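Local coordinates for protein ferulic acid esterase, AmCE1/Fae1A (PDB 5CXX) that probably hydrolyses feruloyl esters as a fungal alpha/beta-hydrolase esterase, and is seen here with ferulic acid bound, at residues L98-P106 and Y118-E128; I173-P181 and G261-G271. One frame throughout, in Å; residues are numbered along the deposited sequence. Where two conformers were deposited one is given.

Contact 1 (L98-P106 and Y118-E128); sequences LPDVYAPKP and YYKGYDNFINE. With FER (3-(4-hydroxy-3-methoxyphenyl)-2-propenoic acid), chain D.
The CA atoms of Tyr-102 and Tyr-122 come within 4.9 Å of each other where the loop leaving strand 95-99 runs over the junction of helices 116-123 and 125-140. The backbones join through Ala-103 N, which donates to Gly-121 O. At Gly-121 the loop lies so close that a side chain would run into Tyr-102 CE1. The Tyr-102 ring is sandwiched: Tyr-118 CE1 sits 3.4 Å above the centre of one face, and Pro-104 CD covers the other. The Tyr-102 and Tyr-118 planes are turned 40° apart, and Tyr-122 CE1 completes the aromatic cluster 3.5 Å from Tyr-102 CD1. Val-101 CG1, swung anti to its own N (chi1 -173°), fits between Tyr-122 CD2 and the Phe-125 ring, while Pro-99 CB meets Phe-125 CZ at 3.5 Å. Asn-124 ND2 gives Ala-103 O a nearly straight bond of 2.9 Å lying in its amide plane. Asn-124 OD1 takes Asn-127 ND2 from one face of its plane and, in one of two Lys-105 conformers, Lys-105 NZ from the other; with Ala-103 O on ND2 this limits the amide's rotation. Replacing Asn-124 by alanine would probably leave Ala-103 O without this donor and Asn-127 ND2 without its acceptor. On the helix side away from the loop, Tyr-119 lays its ring face against methoxy carbon C10 of ferulic acid. Apolar packing and a bridging amide thus fasten the loop behind a helix that lines the ligand pocket.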
loop_
_atom_site.group_PDB
_atom_site.type_symbol
_atom_site.label_atom_id
_atom_site.label_comp_id
_atom_site.label_asym_id
_atom_site.label_seq_id
_atom_site.Cartn_x
_atom_site.Cartn_y
_atom_site.Cartn_z
ATOM N N LEU A 98 -8.347 4.105 -2.045
ATOM C CA LEU A 98 -8.397 3.067 -0.973
ATOM C C LEU A 98 -9.339 1.967 -1.452
ATOM O O LEU A 98 -10.580 2.090 -1.374
ATOM C CB LEU A 98 -8.909 3.625 0.354
ATOM C CG LEU A 98 -8.280 4.936 0.828
ATOM C CD1 LEU A 98 -8.870 5.316 2.212
ATOM C CD2 LEU A 98 -6.742 4.782 0.876
ATOM N N PRO A 99 -8.784 0.872 -1.977
ATOM C CA PRO A 99 -9.647 -0.231 -2.429
ATOM C C PRO A 99 -10.142 -1.080 -1.254
ATOM O O PRO A 99 -9.637 -1.008 -0.144
ATOM C CB PRO A 99 -8.728 -1.094 -3.304
ATOM C CG PRO A 99 -7.541 -0.152 -3.654
ATOM C CD PRO A 99 -7.367 0.658 -2.356
ATOM N N ASP A 100 -11.160 -1.883 -1.587
ATOM C CA ASP A 100 -11.451 -3.085 -0.795
ATOM C C ASP A 100 -10.579 -4.199 -1.343
ATOM O O ASP A 100 -10.697 -4.561 -2.532
ATOM C CB ASP A 100 -12.951 -3.394 -0.948
ATOM C CG ASP A 100 -13.359 -4.706 -0.282
ATOM O OD1 ASP A 100 -12.480 -5.426 0.252
ATOM O OD2 ASP A 100 -14.611 -4.969 -0.312
ATOM N N VAL A 101 -9.608 -4.642 -0.553
ATOM C CA VAL A 101 -8.550 -5.533 -1.050
ATOM C C VAL A 101 -9.005 -6.999 -1.084
ATOM O O VAL A 101 -8.370 -7.826 -1.742
ATOM C CB VAL A 101 -7.282 -5.415 -0.153
ATOM C CG1 VAL A 101 -6.069 -6.224 -0.754
ATOM C CG2 VAL A 101 -6.949 -3.932 -0.060
ATOM N N TYR A 102 -10.135 -7.292 -0.437
ATOM C CA TYR A 102 -10.570 -8.711 -0.404
ATOM C C TYR A 102 -11.429 -8.951 -1.636
ATOM O O TYR A 102 -12.612 -8.589 -1.693
ATOM C CB TYR A 102 -11.343 -9.012 0.894
ATOM C CG TYR A 102 -11.798 -10.471 0.939
ATOM C CD1 TYR A 102 -10.837 -11.499 0.815
ATOM C CD2 TYR A 102 -13.154 -10.804 1.043
ATOM C CE1 TYR A 102 -11.251 -12.818 0.788
ATOM C CE2 TYR A 102 -13.578 -12.156 1.035
ATOM C CZ TYR A 102 -12.627 -13.144 0.899
ATOM O OH TYR A 102 -13.045 -14.432 0.909
ATOM N N ALA A 103 -10.807 -9.566 -2.660
ATOM C CA ALA A 103 -11.452 -9.714 -3.967
ATOM C C ALA A 103 -11.503 -11.160 -4.434
ATOM O O ALA A 103 -10.902 -11.525 -5.430
ATOM C CB ALA A 103 -10.663 -8.835 -5.008
ATOM N N PRO A 104 -12.227 -12.020 -3.738
ATOM C CA PRO A 104 -12.302 -13.440 -4.101
ATOM C C PRO A 104 -13.060 -13.675 -5.395
ATOM O O PRO A 104 -14.085 -13.001 -5.691
ATOM C CB PRO A 104 -13.103 -14.066 -2.903
ATOM C CG PRO A 104 -14.028 -12.870 -2.488
ATOM C CD PRO A 104 -13.068 -11.666 -2.578
ATOM N N LYS A 105 -12.609 -14.690 -6.146
ATOM C CA LYS A 105 -13.367 -15.240 -7.272
ATOM C C LYS A 105 -14.723 -15.759 -6.767
ATOM O O LYS A 105 -14.751 -16.268 -5.663
ATOM C CB LYS A 105 -12.579 -16.386 -7.894
ATOM C CG LYS A 105 -11.180 -15.952 -8.385
ATOM C CD LYS A 105 -10.485 -17.188 -9.009
ATOM C CE LYS A 105 -9.704 -16.819 -10.289
ATOM N NZ LYS A 105 -8.492 -15.969 -10.053
ATOM N N PRO A 106 -15.795 -15.736 -7.564
ATOM C CA PRO A 106 -17.049 -16.349 -7.056
ATOM C C PRO A 106 -16.888 -17.784 -6.651
ATOM O O PRO A 106 -16.144 -18.557 -7.299
ATOM C CB PRO A 106 -18.024 -16.287 -8.248
ATOM C CG PRO A 106 -17.493 -15.202 -9.060
ATOM C CD PRO A 106 -16.003 -15.069 -8.864
ATOM N N TYR A 118 -9.249 -17.679 3.170
ATOM C CA TYR A 118 -9.531 -16.233 3.187
ATOM C C TYR A 118 -8.377 -15.421 2.528
ATOM O O TYR A 118 -8.584 -14.448 1.780
ATOM C CB TYR A 118 -9.810 -15.762 4.657
ATOM C CG TYR A 118 -10.147 -14.286 4.779
ATOM C CD1 TYR A 118 -11.320 -13.776 4.192
ATOM C CD2 TYR A 118 -9.365 -13.436 5.558
ATOM C CE1 TYR A 118 -11.612 -12.426 4.296
ATOM C CE2 TYR A 118 -9.670 -12.100 5.703
ATOM C CZ TYR A 118 -10.803 -11.592 5.058
ATOM O OH TYR A 118 -11.070 -10.223 5.176
ATOM N N TYR A 119 -7.116 -15.845 2.776
ATOM C CA TYR A 119 -6.022 -15.132 2.139
ATOM C C TYR A 119 -6.089 -15.099 0.627
ATOM O O TYR A 119 -5.586 -14.118 0.035
ATOM C CB TYR A 119 -4.689 -15.790 2.560
ATOM C CG TYR A 119 -4.469 -15.955 4.047
ATOM C CD1 TYR A 119 -5.054 -15.114 5.009
ATOM C CD2 TYR A 119 -3.592 -16.948 4.504
ATOM C CE1 TYR A 119 -4.830 -15.304 6.361
ATOM C CE2 TYR A 119 -3.340 -17.092 5.864
ATOM C CZ TYR A 119 -3.956 -16.279 6.770
ATOM O OH TYR A 119 -3.734 -16.485 8.118
ATOM N N LYS A 120 -6.608 -16.172 0.013
ATOM C CA LYS A 120 -6.657 -16.231 -1.470
ATOM C C LYS A 120 -7.350 -15.005 -2.084
ATOM O O LYS A 120 -7.014 -14.571 -3.183
ATOM C CB LYS A 120 -7.382 -17.490 -1.938
ATOM C CG LYS A 120 -6.526 -18.764 -1.646
ATOM C CD LYS A 120 -7.343 -19.967 -2.116
ATOM C CE LYS A 120 -6.616 -21.290 -1.747
ATOM N NZ LYS A 120 -7.518 -22.433 -2.054
ATOM N N GLY A 121 -8.355 -14.466 -1.384
ATOM C CA GLY A 121 -9.046 -13.273 -1.877
ATOM C C GLY A 121 -8.184 -12.026 -1.919
ATOM O O GLY A 121 -8.340 -11.191 -2.839
ATOM N N TYR A 122 -7.224 -11.933 -1.013
ATOM C CA TYR A 122 -6.257 -10.862 -1.065
ATOM C C TYR A 122 -5.254 -11.101 -2.196
ATOM O O TYR A 122 -4.833 -10.160 -2.902
ATOM C CB TYR A 122 -5.484 -10.724 0.319
ATOM C CG TYR A 122 -6.404 -10.136 1.367
ATOM C CD1 TYR A 122 -7.375 -10.928 1.993
ATOM C CD2 TYR A 122 -6.273 -8.756 1.719
ATOM C CE1 TYR A 122 -8.265 -10.333 2.942
ATOM C CE2 TYR A 122 -7.149 -8.183 2.681
ATOM C CZ TYR A 122 -8.123 -8.961 3.230
ATOM O OH TYR A 122 -9.000 -8.395 4.172
ATOM N N ASP A 123 -4.846 -12.362 -2.343
ATOM C CA ASP A 123 -3.932 -12.679 -3.460
ATOM C C ASP A 123 -4.560 -12.311 -4.788
ATOM O O ASP A 123 -3.883 -11.817 -5.715
ATOM C CB ASP A 123 -3.576 -14.175 -3.490
ATOM C CG ASP A 123 -2.949 -14.675 -2.187
ATOM O OD1 ASP A 123 -2.369 -13.809 -1.482
ATOM O OD2 ASP A 123 -3.028 -15.893 -1.942
ATOM N N ASN A 124 -5.877 -12.494 -4.915
ATOM C CA ASN A 124 -6.537 -12.245 -6.174
ATOM C C ASN A 124 -6.664 -10.769 -6.488
ATOM O O ASN A 124 -7.048 -10.392 -7.614
ATOM C CB ASN A 124 -7.954 -12.912 -6.150
ATOM C CG ASN A 124 -8.493 -13.119 -7.531
ATOM O OD1 ASN A 124 -7.766 -13.602 -8.431
ATOM N ND2 ASN A 124 -9.792 -12.855 -7.708
ATOM N N PHE A 125 -6.344 -9.919 -5.517
ATOM C CA PHE A 125 -6.393 -8.490 -5.718
ATOM C C PHE A 125 -5.437 -8.035 -6.840
ATOM O O PHE A 125 -5.721 -7.011 -7.469
ATOM C CB PHE A 125 -6.054 -7.729 -4.409
ATOM C CG PHE A 125 -6.285 -6.236 -4.570
ATOM C CD1 PHE A 125 -7.593 -5.742 -4.648
ATOM C CD2 PHE A 125 -5.223 -5.355 -4.705
ATOM C CE1 PHE A 125 -7.826 -4.385 -4.888
ATOM C CE2 PHE A 125 -5.444 -4.030 -4.920
ATOM C CZ PHE A 125 -6.753 -3.510 -4.996
ATOM N N ILE A 126 -4.396 -8.819 -7.131
ATOM C CA ILE A 126 -3.556 -8.450 -8.287
ATOM C C ILE A 126 -4.402 -8.360 -9.564
ATOM O O ILE A 126 -4.242 -7.440 -10.358
ATOM C CB ILE A 126 -2.378 -9.428 -8.452
ATOM C CG1 ILE A 126 -1.427 -8.928 -9.567
ATOM C CG2 ILE A 126 -2.871 -10.866 -8.835
ATOM C CD1 ILE A 126 -0.081 -9.732 -9.528
ATOM N N ASN A 127 -5.398 -9.220 -9.720
ATOM C CA ASN A 127 -6.258 -9.184 -10.872
ATOM C C ASN A 127 -7.290 -8.027 -10.789
ATOM O O ASN A 127 -7.531 -7.332 -11.785
ATOM C CB ASN A 127 -6.987 -10.544 -11.043
ATOM C CG ASN A 127 -5.982 -11.649 -11.305
ATOM O OD1 ASN A 127 -5.146 -11.466 -12.200
ATOM N ND2 ASN A 127 -5.958 -12.716 -10.494
ATOM N N GLU A 128 -7.838 -7.815 -9.587
ATOM C CA GLU A 128 -8.783 -6.683 -9.363
ATOM C C GLU A 128 -8.107 -5.358 -9.685
ATOM O O GLU A 128 -8.673 -4.540 -10.411
ATOM C CB GLU A 128 -9.260 -6.679 -7.889
ATOM C CG GLU A 128 -10.225 -5.509 -7.555
ATOM C CD GLU A 128 -11.551 -5.649 -8.319
ATOM O OE1 GLU A 128 -11.846 -6.744 -8.864
ATOM O OE2 GLU A 128 -12.293 -4.644 -8.396
HETATM C C4 FER D . -0.868 -14.367 9.343
HETATM C C5 FER D . -0.888 -13.427 10.414
HETATM C C6 FER D . -1.346 -12.161 10.192
HETATM C C3 FER D . -1.241 -13.931 8.058
HETATM C C2 FER D . -1.727 -12.673 7.820
HETATM C C1 FER D . -1.762 -11.778 8.873
HETATM C C10 FER D . -1.314 -14.378 5.803
HETATM C C7 FER D . -2.312 -10.417 8.614
HETATM C C8 FER D . -2.719 -9.562 9.568
HETATM C C9 FER D . -3.259 -8.199 9.140
HETATM O O1 FER D . -3.362 -7.853 7.921
HETATM O O2 FER D . -3.645 -7.410 10.041
HETATM O O4 FER D . -0.432 -15.653 9.446
HETATM O O3 FER D . -1.140 -14.909 7.113
HETATM O O HOH W 1 -10.222 -13.814 -10.836
#

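Contact 2 (I173-P181 and G261-G271); sequences IGYVGAFAP and GFYNFIQTTFG
Phe-265 CE1 comes within 3.3 Å of Val-176 C, pressing helix 255-266 against strand 175-179; the two short axes run nearly antiparallel (166°), 8.8 Å apart. With CG anti to its backbone N (chi1 -176°), Phe-265 extends its ring to the strand, one ring face over Gly-177 CA and the other against Thr-269 CG2. A side chain on Gly-177 would be tight against this ring. Phe-179 returns the fit from the strand: its CG turns beside its own N (chi1 -42°), laying a ring face on the Gly-261 backbone, with Gly-261 C 3.4 Å from Phe-179 CE1. Phe-265 CB meets the edge of that ring, and Phe-262 CD1 adds an apolar touch. Tyr-175 spreads under the chain that follows the helix. Thr-269 CA and Phe-270 N lie over the same face of its ring, Phe-270 N being 3.2 Å from Tyr-175 CZ, and the Phe-270 ring meets it obliquely. Tyr-175 OH accepts a weak bond from Gly-271 N. Cohesion therefore rests mainly on aromatic faces against glycines and backbone; here the last helix of this alpha/beta-hydrolase packs on an inner strand of the sheet, where glycines permit close approach.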
loop_
_atom_site.group_PDB
_atom_site.type_symbol
_atom_site.label_atom_id
_atom_site.label_comp_id
_atom_site.label_asym_id
_atom_site.label_seq_id
_atom_site.Cartn_x
_atom_site.Cartn_y
_atom_site.Cartn_z
ATOM N N ILE A 173 4.051 -0.729 -11.591
ATOM C CA ILE A 173 4.110 -0.075 -10.286
ATOM C C ILE A 173 5.509 0.502 -10.092
ATOM O O ILE A 173 6.481 -0.273 -9.933
ATOM C CB ILE A 173 3.841 -1.070 -9.152
ATOM C CG1 ILE A 173 2.513 -1.904 -9.317
ATOM C CG2 ILE A 173 3.824 -0.332 -7.807
ATOM C CD1 ILE A 173 1.272 -1.014 -9.473
ATOM N N GLY A 174 5.616 1.821 -10.051
ATOM C CA GLY A 174 6.943 2.470 -9.899
ATOM C C GLY A 174 7.384 2.504 -8.427
ATOM O O GLY A 174 8.576 2.472 -8.147
ATOM N N TYR A 175 6.450 2.600 -7.466
ATOM C CA TYR A 175 6.775 2.878 -6.063
ATOM C C TYR A 175 6.002 1.891 -5.209
ATOM O O TYR A 175 4.758 1.821 -5.360
ATOM C CB TYR A 175 6.371 4.336 -5.647
ATOM C CG TYR A 175 7.002 5.369 -6.528
ATOM C CD1 TYR A 175 6.432 5.692 -7.781
ATOM C CD2 TYR A 175 8.197 6.001 -6.146
ATOM C CE1 TYR A 175 7.044 6.617 -8.591
ATOM C CE2 TYR A 175 8.785 6.923 -6.960
ATOM C CZ TYR A 175 8.215 7.233 -8.169
ATOM O OH TYR A 175 8.953 8.211 -8.860
ATOM N N VAL A 176 6.676 1.147 -4.333
ATOM C CA VAL A 176 6.070 0.123 -3.508
ATOM C C VAL A 176 6.332 0.416 -2.044
ATOM O O VAL A 176 7.487 0.603 -1.664
ATOM C CB VAL A 176 6.625 -1.296 -3.833
ATOM C CG1 VAL A 176 5.866 -2.397 -3.060
ATOM C CG2 VAL A 176 6.676 -1.487 -5.351
ATOM N N GLY A 177 5.279 0.422 -1.213
ATOM C CA GLY A 177 5.424 0.710 0.200
ATOM C C GLY A 177 4.750 -0.369 1.007
ATOM O O GLY A 177 3.570 -0.692 0.837
ATOM N N ALA A 178 5.471 -0.921 1.970
ATOM C CA ALA A 178 4.944 -2.051 2.713
ATOM C C ALA A 178 5.081 -1.758 4.197
ATOM O O ALA A 178 6.220 -1.807 4.725
ATOM C CB ALA A 178 5.706 -3.369 2.356
ATOM N N PHE A 179 3.973 -1.463 4.884
ATOM C CA PHE A 179 4.042 -1.117 6.308
ATOM C C PHE A 179 3.604 -2.324 7.101
ATOM O O PHE A 179 2.428 -2.712 7.057
ATOM C CB PHE A 179 3.157 0.134 6.603
ATOM C CG PHE A 179 3.273 1.219 5.530
ATOM C CD1 PHE A 179 4.494 1.492 4.907
ATOM C CD2 PHE A 179 2.106 1.913 5.103
ATOM C CE1 PHE A 179 4.587 2.406 3.884
ATOM C CE2 PHE A 179 2.204 2.876 4.089
ATOM C CZ PHE A 179 3.443 3.128 3.458
ATOM N N ALA A 180 4.587 -2.963 7.743
ATOM C CA ALA A 180 4.385 -4.184 8.550
ATOM C C ALA A 180 3.761 -5.309 7.734
ATOM O O ALA A 180 2.732 -5.871 8.146
ATOM C CB ALA A 180 3.544 -3.900 9.818
ATOM N N PRO A 181 4.389 -5.710 6.629
ATOM C CA PRO A 181 3.800 -6.771 5.793
ATOM C C PRO A 181 3.673 -8.148 6.483
ATOM O O PRO A 181 4.499 -8.589 7.277
ATOM C CB PRO A 181 4.790 -6.858 4.596
ATOM C CG PRO A 181 6.150 -6.405 5.169
ATOM C CD PRO A 181 5.665 -5.203 6.053
ATOM N N GLY A 261 5.626 4.736 8.166
ATOM C CA GLY A 261 5.849 4.196 6.835
ATOM C C GLY A 261 5.325 5.151 5.753
ATOM O O GLY A 261 6.005 5.469 4.802
ATOM N N PHE A 262 4.072 5.585 5.914
ATOM C CA PHE A 262 3.467 6.434 4.883
ATOM C C PHE A 262 4.162 7.782 4.751
ATOM O O PHE A 262 4.359 8.334 3.643
ATOM C CB PHE A 262 1.990 6.636 5.233
ATOM C CG PHE A 262 1.135 7.094 4.074
ATOM C CD1 PHE A 262 1.113 6.379 2.856
ATOM C CD2 PHE A 262 0.263 8.181 4.249
ATOM C CE1 PHE A 262 0.281 6.789 1.792
ATOM C CE2 PHE A 262 -0.573 8.581 3.200
ATOM C CZ PHE A 262 -0.573 7.886 1.993
ATOM N N TYR A 263 4.560 8.353 5.896
ATOM C CA TYR A 263 5.314 9.617 5.901
ATOM C C TYR A 263 6.618 9.505 5.110
ATOM O O TYR A 263 6.917 10.374 4.262
ATOM C CB TYR A 263 5.612 9.989 7.367
ATOM C CG TYR A 263 6.545 11.169 7.579
ATOM C CD1 TYR A 263 6.158 12.468 7.243
ATOM C CD2 TYR A 263 7.822 10.974 8.156
ATOM C CE1 TYR A 263 6.973 13.559 7.477
ATOM C CE2 TYR A 263 8.657 12.085 8.401
ATOM C CZ TYR A 263 8.220 13.362 8.051
ATOM O OH TYR A 263 9.040 14.442 8.310
ATOM N N ASN A 264 7.426 8.460 5.376
ATOM C CA ASN A 264 8.634 8.327 4.559
ATOM C C ASN A 264 8.330 7.989 3.101
ATOM O O ASN A 264 8.986 8.516 2.177
ATOM C CB ASN A 264 9.518 7.248 5.203
ATOM C CG ASN A 264 10.243 7.754 6.424
ATOM O OD1 ASN A 264 11.267 8.440 6.290
ATOM N ND2 ASN A 264 9.738 7.418 7.607
ATOM N N PHE A 265 7.332 7.142 2.870
ATOM C CA PHE A 265 7.028 6.754 1.513
ATOM C C PHE A 265 6.610 7.921 0.623
ATOM O O PHE A 265 7.056 8.068 -0.515
ATOM C CB PHE A 265 5.946 5.673 1.565
ATOM C CG PHE A 265 5.569 5.069 0.211
ATOM C CD1 PHE A 265 6.522 4.344 -0.540
ATOM C CD2 PHE A 265 4.281 5.219 -0.268
ATOM C CE1 PHE A 265 6.130 3.742 -1.769
ATOM C CE2 PHE A 265 3.899 4.672 -1.501
ATOM C CZ PHE A 265 4.809 3.927 -2.235
ATOM N N ILE A 266 5.705 8.762 1.142
ATOM C CA ILE A 266 5.135 9.835 0.304
ATOM C C ILE A 266 6.168 10.928 0.019
ATOM O O ILE A 266 6.058 11.685 -0.938
ATOM C CB ILE A 266 3.854 10.393 0.995
ATOM C CG1 ILE A 266 2.767 9.310 0.969
ATOM C CG2 ILE A 266 3.341 11.697 0.288
ATOM C CD1 ILE A 266 2.211 8.930 -0.425
ATOM N N GLN A 267 7.211 10.987 0.856
ATOM C CA GLN A 267 8.317 11.871 0.535
ATOM C C GLN A 267 9.112 11.417 -0.691
ATOM O O GLN A 267 9.899 12.210 -1.241
ATOM C CB GLN A 267 9.280 11.955 1.718
ATOM C CG GLN A 267 8.761 12.848 2.817
ATOM C CD GLN A 267 9.707 12.871 3.977
ATOM O OE1 GLN A 267 10.774 13.514 3.924
ATOM N NE2 GLN A 267 9.381 12.129 5.018
ATOM N N THR A 268 8.946 10.161 -1.090
ATOM C CA THR A 268 9.740 9.651 -2.227
ATOM C C THR A 268 8.939 9.532 -3.523
ATOM O O THR A 268 9.513 9.376 -4.600
ATOM C CB THR A 268 10.325 8.271 -1.943
ATOM O OG1 THR A 268 9.306 7.267 -2.020
ATOM C CG2 THR A 268 11.074 8.222 -0.607
ATOM N N THR A 269 7.620 9.543 -3.421
ATOM C CA THR A 269 6.847 9.163 -4.604
ATOM C C THR A 269 6.850 10.247 -5.670
ATOM O O THR A 269 6.860 11.463 -5.376
ATOM C CB THR A 269 5.384 8.810 -4.227
ATOM O OG1 THR A 269 4.864 9.775 -3.308
ATOM C CG2 THR A 269 5.328 7.440 -3.525
ATOM N N PHE A 270 6.797 9.806 -6.935
ATOM C CA PHE A 270 6.543 10.679 -8.075
ATOM C C PHE A 270 7.575 11.794 -8.240
ATOM O O PHE A 270 7.247 12.889 -8.661
ATOM C CB PHE A 270 5.147 11.288 -7.967
ATOM C CG PHE A 270 4.095 10.276 -7.568
ATOM C CD1 PHE A 270 3.997 9.061 -8.206
ATOM C CD2 PHE A 270 3.191 10.583 -6.561
ATOM C CE1 PHE A 270 3.014 8.119 -7.800
ATOM C CE2 PHE A 270 2.163 9.674 -6.171
ATOM C CZ PHE A 270 2.094 8.427 -6.800
ATOM N N GLY A 271 8.827 11.474 -7.961
ATOM C CA GLY A 271 9.886 12.418 -8.215
ATOM C C GLY A 271 9.977 13.570 -7.222
ATOM O O GLY A 271 10.638 14.572 -7.505
#

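How the contacts relate
From the N terminus, the chain reaches contact 1 first: strand 95-99 runs into 98-106, and only eleven residues later 118-128 folds back on it, closing a short loop. Contact 1 is complete before contact 2 opens at 173-181, so the two stand in series, neither nested nor crossed. Contact 2 closes a far longer excursion of 79 residues, taking in strands 213-219 and 244-248, and brings the last helix, 255-266, back to the sheet. Both reach the same mixed eight-stranded sheet, at strands 95-99 and 175-179, with strands 58-62 and 150-155 between. Their centres lie 21 Å apart, and they do not touch; helix 157-168 packs on side chains of 118-128 and of 173-181.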